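Local coordinates for ATP/GTP-binding site-containing protein A (Brucella abortus, PDB 6NTR) that functions in the periplasm to maintain the integrity of the cell envelope, at residues 51-56 against 61-66; 82-87 against 92-97. All coordinates share one frame; numbering follows the deposited sequence.

Contact 1 of 2, residues 51-56 against 61-66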
loop_
_atom_site.group_PDB
_atom_site.type_symbol
_atom_site.label_atom_id
_atom_site.label_comp_id
_atom_site.label_asym_id
_atom_site.label_seq_id
_atom_site.Cartn_x
_atom_site.Cartn_y
_atom_site.Cartn_z
ATOM N N VAL A 51 -2.259 -2.939 -12.038
ATOM C CA VAL A 51 -1.894 -3.176 -13.426
ATOM C C VAL A 51 -1.052 -2.065 -14.039
ATOM O O VAL A 51 -1.438 -0.924 -14.036
ATOM C CB VAL A 51 -3.149 -3.332 -14.286
ATOM C CG1 VAL A 51 -2.778 -3.750 -15.688
ATOM C CG2 VAL A 51 -4.086 -4.333 -13.665
ATOM N N THR A 52 0.089 -2.435 -14.594
ATOM C CA THR A 52 1.022 -1.481 -15.187
ATOM C C THR A 52 1.394 -1.927 -16.588
ATOM O O THR A 52 1.959 -3.005 -16.762
ATOM C CB THR A 52 2.303 -1.333 -14.359
ATOM O OG1 THR A 52 2.944 -2.608 -14.212
ATOM C CG2 THR A 52 2.010 -0.730 -13.002
ATOM N N ARG A 53 1.146 -1.081 -17.571
ATOM C CA ARG A 53 1.553 -1.371 -18.925
ATOM C C ARG A 53 2.871 -0.609 -19.115
ATOM O O ARG A 53 2.874 0.601 -19.249
ATOM C CB ARG A 53 0.498 -0.875 -19.899
ATOM C CG ARG A 53 -0.926 -1.160 -19.469
ATOM C CD ARG A 53 -1.862 -1.231 -20.659
ATOM N NE ARG A 53 -1.465 -2.271 -21.595
ATOM C CZ ARG A 53 -2.218 -3.315 -21.898
ATOM N NH1 ARG A 53 -3.406 -3.441 -21.346
ATOM N NH2 ARG A 53 -1.783 -4.225 -22.751
ATOM N N VAL A 54 3.983 -1.331 -19.142
ATOM C CA VAL A 54 5.306 -0.736 -19.256
ATOM C C VAL A 54 5.939 -0.897 -20.631
ATOM O O VAL A 54 6.082 -1.989 -21.140
ATOM C CB VAL A 54 6.253 -1.307 -18.172
ATOM C CG1 VAL A 54 7.690 -0.881 -18.387
ATOM C CG2 VAL A 54 5.792 -0.910 -16.787
ATOM N N ASP A 55 6.279 0.233 -21.223
ATOM C CA ASP A 55 6.872 0.291 -22.528
ATOM C C ASP A 55 8.351 0.269 -22.388
ATOM O O ASP A 55 8.896 0.896 -21.523
ATOM C CB ASP A 55 6.500 1.581 -23.215
ATOM C CG ASP A 55 5.099 1.601 -23.684
ATOM O OD1 ASP A 55 4.501 0.541 -23.804
ATOM O OD2 ASP A 55 4.588 2.683 -23.955
HETATM N N MSE A 56 9.005 -0.478 -23.251
HETATM C CA MSE A 56 10.442 -0.564 -23.261
HETATM C C MSE A 56 10.673 -0.286 -24.708
HETATM O O MSE A 56 9.831 -0.666 -25.533
HETATM C CB MSE A 56 10.979 -1.916 -22.809
HETATM C CG MSE A 56 11.022 -2.053 -21.296
HETATM SE SE MSE A 56 12.622 -3.050 -20.767
HETATM C CE MSE A 56 11.870 -4.177 -19.356
ATOM N N GLN A 61 5.471 -4.740 -25.290
ATOM C CA GLN A 61 4.916 -4.281 -24.032
ATOM C C GLN A 61 4.757 -5.389 -23.002
ATOM O O GLN A 61 4.530 -6.524 -23.341
ATOM C CB GLN A 61 3.563 -3.642 -24.273
ATOM C CG GLN A 61 3.235 -2.558 -23.286
ATOM C CD GLN A 61 1.842 -2.044 -23.444
ATOM O OE1 GLN A 61 0.958 -2.766 -23.839
ATOM N NE2 GLN A 61 1.638 -0.796 -23.124
ATOM N N ARG A 62 4.918 -5.040 -21.734
ATOM C CA ARG A 62 4.770 -5.984 -20.628
ATOM C C ARG A 62 3.704 -5.462 -19.686
ATOM O O ARG A 62 3.837 -4.366 -19.136
ATOM C CB ARG A 62 6.067 -6.189 -19.850
ATOM C CG ARG A 62 5.952 -7.285 -18.785
ATOM C CD ARG A 62 7.134 -7.318 -17.788
ATOM N NE ARG A 62 7.988 -8.495 -17.965
ATOM C CZ ARG A 62 8.696 -9.083 -17.003
ATOM N NH1 ARG A 62 8.648 -8.641 -15.759
ATOM N NH2 ARG A 62 9.435 -10.143 -17.286
ATOM N N VAL A 63 2.663 -6.256 -19.485
ATOM C CA VAL A 63 1.526 -5.866 -18.668
ATOM C C VAL A 63 1.527 -6.763 -17.444
ATOM O O VAL A 63 1.225 -7.954 -17.541
ATOM C CB VAL A 63 0.204 -5.981 -19.433
ATOM C CG1 VAL A 63 -0.903 -5.499 -18.556
ATOM C CG2 VAL A 63 0.243 -5.222 -20.785
ATOM N N THR A 64 1.902 -6.204 -16.303
ATOM C CA THR A 64 1.939 -6.926 -15.042
ATOM C C THR A 64 0.681 -6.601 -14.254
ATOM O O THR A 64 0.294 -5.433 -14.162
ATOM C CB THR A 64 3.200 -6.571 -14.261
ATOM O OG1 THR A 64 4.349 -6.903 -15.039
ATOM C CG2 THR A 64 3.266 -7.342 -13.016
ATOM N N ASP A 65 -0.015 -7.646 -13.813
ATOM C CA ASP A 65 -1.269 -7.536 -13.086
ATOM C C ASP A 65 -1.081 -8.224 -11.757
ATOM O O ASP A 65 -0.986 -9.435 -11.690
ATOM C CB ASP A 65 -2.390 -8.208 -13.896
ATOM C CG ASP A 65 -3.752 -8.012 -13.303
ATOM O OD1 ASP A 65 -3.864 -8.067 -12.094
ATOM O OD2 ASP A 65 -4.723 -7.808 -14.036
ATOM N N GLN A 66 -1.040 -7.438 -10.696
ATOM C CA GLN A 66 -0.868 -7.956 -9.367
ATOM C C GLN A 66 -2.240 -7.930 -8.732
ATOM O O GLN A 66 -2.897 -6.917 -8.754
ATOM C CB GLN A 66 0.124 -7.090 -8.601
ATOM C CG GLN A 66 1.264 -7.840 -7.932
ATOM C CD GLN A 66 2.611 -7.134 -8.028
ATOM O OE1 GLN A 66 2.710 -6.031 -8.526
ATOM N NE2 GLN A 66 3.647 -7.783 -7.545
HETATM O O HOH W 1 4.513 -3.802 -16.314
#
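Val63 lies over one face of the Arg53 guanidinium, its CG2 making the close approach at 3.3 Å from Arg53 CZ and its CG1 standing farther off over the centre, while the amide of Gln61 meets the same group at its edge. The contact belongs to a beta hairpin of the barrel-like EipB fold, in which strands 43-56 and 62-72 run antiparallel, at 164° here. Guanidinium and amide are turned 40° against each other. Gln61 OE1 lies close to the guanidinium plane and takes a hydrogen bond from Arg53 NH2 at 3.3 Å, with a weak second one from NE; NH2, however, approaches from above the plane of the amide carbonyl. A bend in the arginine chain at chi3 (59°) brings the guanidinium across to Gln61 and over Val63. The other end of the amide, NE2, gives a weak hydrogen bond to Asp55 OD1, so Gln61 bridges two side chains of the facing strand.

Thr52 and Thr64 form one hydrogen-bonded pair, with Thr52 N 3.0 Å from Thr64 O, and Val54 and Arg62 the next, where Val54 N donates to Arg62 O and the return bond is weak. Between and beyond them stand the non-hydrogen-bonded pairs Arg53-Val63 and Val51-Asp65. On their face, Val51 CG1 packs on Val63 CG1 at 3.8 Å, and Val51 CG2 lies against the carboxylate of Asp65, whose OD2 is held in a salt bridge by Arg49.

Thr52 and Thr64 lie side by side on the other face. A water donates a 2.7 Å hydrogen bond to Thr52 O and makes a weak one with Thr64 OG1, so this carbonyl receives both the water and Thr64 N.

Contact 2 of 2, residues 82-87 against 92-97; sequences VNKTFV and VKEVRG
Glu94 OE2 is gripped by Arg96 of its own strand and, more loosely, by Lys84 of the neighbouring one. Arg96 NH2 lies 2.7 Å from Glu94 OE2 in a salt bridge that runs nearly along the carboxylate C-O axis and close to the guanidinium plane. Lys84 NZ stands 3.7 Å from Glu94 OE2, a long ion pair; the lysine methylene CE, not the ammonium, comes closest to this oxygen. Glu94 and Lys84 extend side by side in the same direction; the glutamate CG is anti to the backbone N (chi1 177°), which with the extended chain carries OE2 out to the level of the lysine end and Arg96 NH2. The shared carboxylate probably offsets the nearness of the two positive groups. Val82 CG1 sits 3.8 Å above the centre of the Arg96 guanidinium, so one face of this group is covered by a methyl while its edge carries the charge interaction.

Strands 78-87 and 90-102 form a beta hairpin of the barrel-like fold, almost exactly antiparallel here at 178°. They come unusually close at the hydrogen-bonded pair Asn83-Val95, where Val95 N donates to Asn83 O. The register is broken by a classic beta bulge at Val92 and Lys93, which both face Thr85. Thr85 O accepts from Val92 N at 3.1 Å and weakly from Lys93 N, and Thr85 N returns a bond to Lys93 O.

On the face opposite the charged cluster, Asn83 packs its CB on Val95 CB at 3.6 Å, and Val95 also touches Ala155 of a loop. Thr85 and Lys93 lie alongside each other on this face, their CB atoms 4.0 Å apart, before the lysine chain leads away toward Asp154.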
loop_
_atom_site.group_PDB
_atom_site.type_symbol
_atom_site.label_atom_id
_atom_site.label_comp_id
_atom_site.label_asym_id
_atom_site.label_seq_id
_atom_site.Cartn_x
_atom_site.Cartn_y
_atom_site.Cartn_z
ATOM N N VAL A 82 -3.226 -13.252 0.243
ATOM C CA VAL A 82 -3.001 -13.937 -1.040
ATOM C C VAL A 82 -2.419 -12.951 -2.053
ATOM O O VAL A 82 -3.017 -11.903 -2.314
ATOM C CB VAL A 82 -4.297 -14.558 -1.637
ATOM C CG1 VAL A 82 -3.995 -15.434 -2.859
ATOM C CG2 VAL A 82 -5.069 -15.384 -0.641
ATOM N N ASN A 83 -1.307 -13.324 -2.686
ATOM C CA ASN A 83 -0.660 -12.480 -3.687
ATOM C C ASN A 83 -0.548 -13.209 -5.009
ATOM O O ASN A 83 0.269 -14.122 -5.135
ATOM C CB ASN A 83 0.737 -12.053 -3.247
ATOM C CG ASN A 83 0.741 -10.711 -2.610
ATOM O OD1 ASN A 83 -0.214 -9.950 -2.726
ATOM N ND2 ASN A 83 1.842 -10.381 -1.978
ATOM N N LYS A 84 -1.301 -12.766 -6.010
ATOM C CA LYS A 84 -1.157 -13.284 -7.360
ATOM C C LYS A 84 -0.601 -12.206 -8.276
ATOM O O LYS A 84 -0.984 -11.035 -8.181
ATOM C CB LYS A 84 -2.483 -13.831 -7.903
ATOM C CG LYS A 84 -2.655 -15.330 -7.690
ATOM C CD LYS A 84 -4.103 -15.803 -7.778
ATOM C CE LYS A 84 -4.196 -17.260 -7.338
ATOM N NZ LYS A 84 -5.565 -17.837 -7.298
ATOM N N THR A 85 0.306 -12.623 -9.161
ATOM C CA THR A 85 1.001 -11.745 -10.094
ATOM C C THR A 85 0.965 -12.382 -11.479
ATOM O O THR A 85 1.508 -13.476 -11.674
ATOM C CB THR A 85 2.452 -11.526 -9.643
ATOM O OG1 THR A 85 2.477 -11.177 -8.249
ATOM C CG2 THR A 85 3.106 -10.414 -10.450
ATOM N N PHE A 86 0.333 -11.708 -12.440
ATOM C CA PHE A 86 0.249 -12.187 -13.814
ATOM C C PHE A 86 1.134 -11.339 -14.716
ATOM O O PHE A 86 1.009 -10.113 -14.727
ATOM C CB PHE A 86 -1.187 -12.130 -14.335
ATOM C CG PHE A 86 -2.158 -12.949 -13.546
ATOM C CD1 PHE A 86 -2.198 -14.315 -13.700
ATOM C CD2 PHE A 86 -3.047 -12.344 -12.669
ATOM C CE1 PHE A 86 -3.072 -15.051 -12.981
ATOM C CE2 PHE A 86 -3.927 -13.085 -11.949
ATOM C CZ PHE A 86 -3.942 -14.435 -12.104
ATOM N N VAL A 87 1.994 -11.986 -15.498
ATOM C CA VAL A 87 2.848 -11.302 -16.467
ATOM C C VAL A 87 2.375 -11.660 -17.869
ATOM O O VAL A 87 2.551 -12.799 -18.320
ATOM C CB VAL A 87 4.326 -11.665 -16.297
ATOM C CG1 VAL A 87 5.156 -10.869 -17.272
ATOM C CG2 VAL A 87 4.779 -11.379 -14.910
ATOM N N VAL A 92 2.745 -15.992 -12.896
ATOM C CA VAL A 92 4.146 -16.274 -12.686
ATOM C C VAL A 92 4.517 -16.322 -11.229
ATOM O O VAL A 92 5.567 -16.828 -10.870
ATOM C CB VAL A 92 5.039 -15.246 -13.386
ATOM C CG1 VAL A 92 4.878 -13.881 -12.751
ATOM C CG2 VAL A 92 6.482 -15.692 -13.318
ATOM N N LYS A 93 3.664 -15.762 -10.390
ATOM C CA LYS A 93 3.933 -15.799 -8.974
ATOM C C LYS A 93 2.681 -15.821 -8.127
ATOM O O LYS A 93 1.741 -15.112 -8.392
ATOM C CB LYS A 93 4.807 -14.601 -8.587
ATOM C CG LYS A 93 6.016 -14.947 -7.744
ATOM C CD LYS A 93 7.082 -13.871 -7.876
ATOM C CE LYS A 93 8.069 -13.889 -6.717
ATOM N NZ LYS A 93 9.489 -13.850 -7.167
ATOM N N GLU A 94 2.697 -16.622 -7.081
ATOM C CA GLU A 94 1.586 -16.687 -6.162
ATOM C C GLU A 94 2.156 -16.756 -4.770
ATOM O O GLU A 94 3.021 -17.563 -4.501
ATOM C CB GLU A 94 0.719 -17.907 -6.451
ATOM C CG GLU A 94 -0.433 -18.115 -5.487
ATOM C CD GLU A 94 -1.364 -19.237 -5.920
ATOM O OE1 GLU A 94 -0.902 -20.197 -6.566
ATOM O OE2 GLU A 94 -2.558 -19.143 -5.607
ATOM N N VAL A 95 1.672 -15.901 -3.886
ATOM C CA VAL A 95 2.115 -15.892 -2.502
ATOM C C VAL A 95 0.843 -15.961 -1.708
ATOM O O VAL A 95 -0.101 -15.245 -1.980
ATOM C CB VAL A 95 2.967 -14.674 -2.121
ATOM C CG1 VAL A 95 3.296 -14.733 -0.647
ATOM C CG2 VAL A 95 4.248 -14.662 -2.923
ATOM N N ARG A 96 0.829 -16.841 -0.729
ATOM C CA ARG A 96 -0.363 -17.093 0.055
ATOM C C ARG A 96 0.077 -17.610 1.407
ATOM O O ARG A 96 0.876 -18.543 1.476
ATOM C CB ARG A 96 -1.259 -18.116 -0.645
ATOM C CG ARG A 96 -2.671 -18.289 -0.059
ATOM C CD ARG A 96 -3.262 -19.588 -0.583
ATOM N NE ARG A 96 -3.472 -19.543 -2.019
ATOM C CZ ARG A 96 -4.607 -19.172 -2.603
ATOM N NH1 ARG A 96 -5.693 -18.901 -1.884
ATOM N NH2 ARG A 96 -4.665 -19.144 -3.927
ATOM N N GLY A 97 -0.439 -17.021 2.476
ATOM C CA GLY A 97 -0.099 -17.532 3.786
ATOM C C GLY A 97 -0.882 -16.867 4.893
ATOM O O GLY A 97 -1.920 -16.240 4.674
#

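Contacts 1 and 2 follow one another along the chain: strands 43-56 and 62-72 come first, then 78-87 and 90-102, and the centres of the contacts lie about 16 Å apart. Strands 62-72 and 78-87, one from each hairpin, are themselves antiparallel neighbours, so the four strands join in chain order as an up-and-down run. The seam between the contacts is direct: Asp65 O lies 2.7 Å from Phe86 N, a probable hydrogen bond, and Gln66 CG packs against Thr85 OG1. Arg62 also touches Val87 at the end of strand 78-87. Through strands 62-72 and 78-87 the two hairpins thus sit side by side in the barrel-like fold.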